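Local coordinates for Alpha/beta hydrolase family protein (Bacillus anthracis, PDB 3OOS), which is probably a hydrolase of the alpha/beta-hydrolase fold family, though its substrate is not established, at residues F145-S150 against K166-E171. Numbering follows the deposited sequence.
Sequences FNRIVS and KALSRE
Arg147 and Glu171 meet in a side-on, two-bond salt bridge, a compact example of how a guanidinium group and a carboxylate can bridge two neighbouring helices. The arginine uses NE and NH2, each directed at a different oxygen: Arg147 NE lies 3.0 Å from Glu171 OE2, and Arg147 NH2 lies 2.8 Å from Glu171 OE1. Both N-H groups point almost straight at their acceptors. The fit is closer to ideal on the arginine side, where both oxygens sit near the guanidinium plane, than on the glutamate side. OE1 accepts through its syn lone pair, whereas OE2 is approached on the syn side but 31° out of the carboxylate plane, in keeping with the 33° twist between the two flat groups.

The two chains reach the bridge differently, crossing at about a right angle. Glu171 runs out extended beyond CG, while Arg147 leaves its helix with CG anti to the backbone N and then bends at chi2 (51°), which turns the NE edge toward the acid. Two bonds to separate oxygens restrict rotation of both end groups. The remaining nitrogen, Arg147 NH1, donates a hydrogen bond to a glycerol molecule, probably from the crystallisation liquor. Beside the bridge, Leu168 CD2 approaches Arg147 NH2 obliquely at 3.7 Å, a nonpolar neighbour to the charged pair.

Leu168 also packs on Ile151, Ala154 and Leu155 farther along helix 145-155, and Ile148 reaches Trp172 and Met175 of helix 162-176, so the ionic pair borders a hydrophobic interface. Together these contacts hold helices 145-155 and 162-176 against each other as a helical hairpin within the largely helical insertion between strands 116-122 and 224-229, the position of the cap, or lid, in many alpha/beta hydrolases.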
loop_
_atom_site.group_PDB
_atom_site.type_symbol
_atom_site.label_atom_id
_atom_site.label_comp_id
_atom_site.label_asym_id
_atom_site.label_seq_id
_atom_site.Cartn_x
_atom_site.Cartn_y
_atom_site.Cartn_z
ATOM N N PHE A 145 1.232 -22.086 -3.110
ATOM C CA PHE A 145 0.252 -21.909 -2.013
ATOM C C PHE A 145 0.669 -22.474 -0.653
ATOM O O PHE A 145 0.657 -21.752 0.352
ATOM C CB PHE A 145 -1.129 -22.450 -2.414
ATOM C CG PHE A 145 -2.162 -22.384 -1.312
ATOM C CD1 PHE A 145 -2.862 -21.205 -1.064
ATOM C CD2 PHE A 145 -2.447 -23.507 -0.538
ATOM C CE1 PHE A 145 -3.823 -21.143 -0.050
ATOM C CE2 PHE A 145 -3.404 -23.455 0.476
ATOM C CZ PHE A 145 -4.094 -22.272 0.718
ATOM N N ASN A 146 1.018 -23.759 -0.619
ATOM C CA ASN A 146 1.366 -24.417 0.638
ATOM C C ASN A 146 2.570 -23.785 1.323
ATOM O O ASN A 146 2.553 -23.569 2.538
ATOM C CB ASN A 146 1.599 -25.915 0.433
ATOM C CG ASN A 146 0.317 -26.671 0.131
ATOM O OD1 ASN A 146 -0.749 -26.362 0.671
ATOM N ND2 ASN A 146 0.419 -27.678 -0.732
ATOM N N ARG A 147 3.602 -23.477 0.539
ATOM C CA ARG A 147 4.810 -22.865 1.085
ATOM C C ARG A 147 4.505 -21.479 1.642
ATOM O O ARG A 147 4.988 -21.119 2.717
ATOM C CB ARG A 147 5.930 -22.799 0.035
ATOM C CG ARG A 147 7.263 -22.230 0.553
ATOM C CD ARG A 147 7.731 -22.927 1.825
ATOM N NE ARG A 147 8.929 -22.304 2.384
ATOM C CZ ARG A 147 9.378 -22.503 3.621
ATOM N NH1 ARG A 147 8.731 -23.312 4.455
ATOM N NH2 ARG A 147 10.477 -21.888 4.028
ATOM N N ILE A 148 3.691 -20.720 0.910
ATOM C CA ILE A 148 3.340 -19.354 1.301
ATOM C C ILE A 148 2.514 -19.320 2.591
ATOM O O ILE A 148 2.731 -18.460 3.447
ATOM C CB ILE A 148 2.653 -18.587 0.133
ATOM C CG1 ILE A 148 3.675 -18.292 -0.980
ATOM C CG2 ILE A 148 1.976 -17.300 0.617
ATOM C CD1 ILE A 148 4.913 -17.544 -0.520
ATOM N N VAL A 149 1.590 -20.266 2.741
ATOM C CA VAL A 149 0.830 -20.394 3.989
ATOM C C VAL A 149 1.791 -20.598 5.169
ATOM O O VAL A 149 1.665 -19.930 6.206
ATOM C CB VAL A 149 -0.210 -21.543 3.923
ATOM C CG1 VAL A 149 -0.761 -21.870 5.312
ATOM C CG2 VAL A 149 -1.349 -21.172 2.980
ATOM N N SER A 150 2.753 -21.504 4.988
ATOM C CA SER A 150 3.738 -21.806 6.022
ATOM C C SER A 150 4.603 -20.594 6.364
ATOM O O SER A 150 4.841 -20.307 7.538
ATOM C CB SER A 150 4.617 -22.985 5.602
ATOM O OG SER A 150 5.535 -23.312 6.627
ATOM N N LYS A 166 14.840 -14.188 9.320
ATOM C CA LYS A 166 15.747 -13.692 8.281
ATOM C C LYS A 166 15.623 -14.515 7.000
ATOM O O LYS A 166 15.482 -13.958 5.906
ATOM C CB LYS A 166 17.194 -13.692 8.787
ATOM C CG LYS A 166 18.212 -13.187 7.778
ATOM C CD LYS A 166 19.630 -13.265 8.323
ATOM C CE LYS A 166 20.637 -12.776 7.296
ATOM N NZ LYS A 166 22.022 -12.776 7.835
ATOM N N ALA A 167 15.668 -15.839 7.146
ATOM C CA ALA A 167 15.568 -16.750 6.010
ATOM C C ALA A 167 14.223 -16.617 5.294
ATOM O O ALA A 167 14.175 -16.534 4.064
ATOM C CB ALA A 167 15.805 -18.190 6.461
ATOM N N LEU A 168 13.139 -16.575 6.067
ATOM C CA LEU A 168 11.790 -16.458 5.509
ATOM C C LEU A 168 11.575 -15.143 4.764
ATOM O O LEU A 168 10.936 -15.117 3.704
ATOM C CB LEU A 168 10.738 -16.602 6.615
ATOM C CG LEU A 168 10.666 -17.953 7.328
ATOM C CD1 LEU A 168 9.832 -17.823 8.581
ATOM C CD2 LEU A 168 10.109 -19.038 6.413
ATOM N N SER A 169 12.103 -14.059 5.327
ATOM C CA SER A 169 11.992 -12.734 4.721
ATOM C C SER A 169 12.736 -12.681 3.393
ATOM O O SER A 169 12.257 -12.066 2.435
ATOM C CB SER A 169 12.523 -11.667 5.674
ATOM O OG SER A 169 11.784 -11.687 6.884
ATOM N N ARG A 170 13.897 -13.337 3.348
ATOM C CA ARG A 170 14.703 -13.440 2.135
ATOM C C ARG A 170 13.946 -14.219 1.060
ATOM O O ARG A 170 13.854 -13.789 -0.091
ATOM C CB ARG A 170 16.034 -14.130 2.450
ATOM C CG ARG A 170 16.990 -14.235 1.275
ATOM C CD ARG A 170 17.586 -12.886 0.942
ATOM N NE ARG A 170 18.631 -12.983 -0.072
ATOM C CZ ARG A 170 19.471 -11.997 -0.370
ATOM N NH1 ARG A 170 19.395 -10.843 0.276
ATOM N NH2 ARG A 170 20.392 -12.167 -1.305
ATOM N N GLU A 171 13.409 -15.374 1.452
ATOM C CA GLU A 171 12.643 -16.223 0.544
ATOM C C GLU A 171 11.455 -15.454 -0.043
ATOM O O GLU A 171 11.202 -15.514 -1.251
ATOM C CB GLU A 171 12.163 -17.482 1.279
ATOM C CG GLU A 171 11.563 -18.559 0.385
ATOM C CD GLU A 171 11.258 -19.847 1.136
ATOM O OE1 GLU A 171 11.519 -19.914 2.356
ATOM O OE2 GLU A 171 10.759 -20.799 0.504
#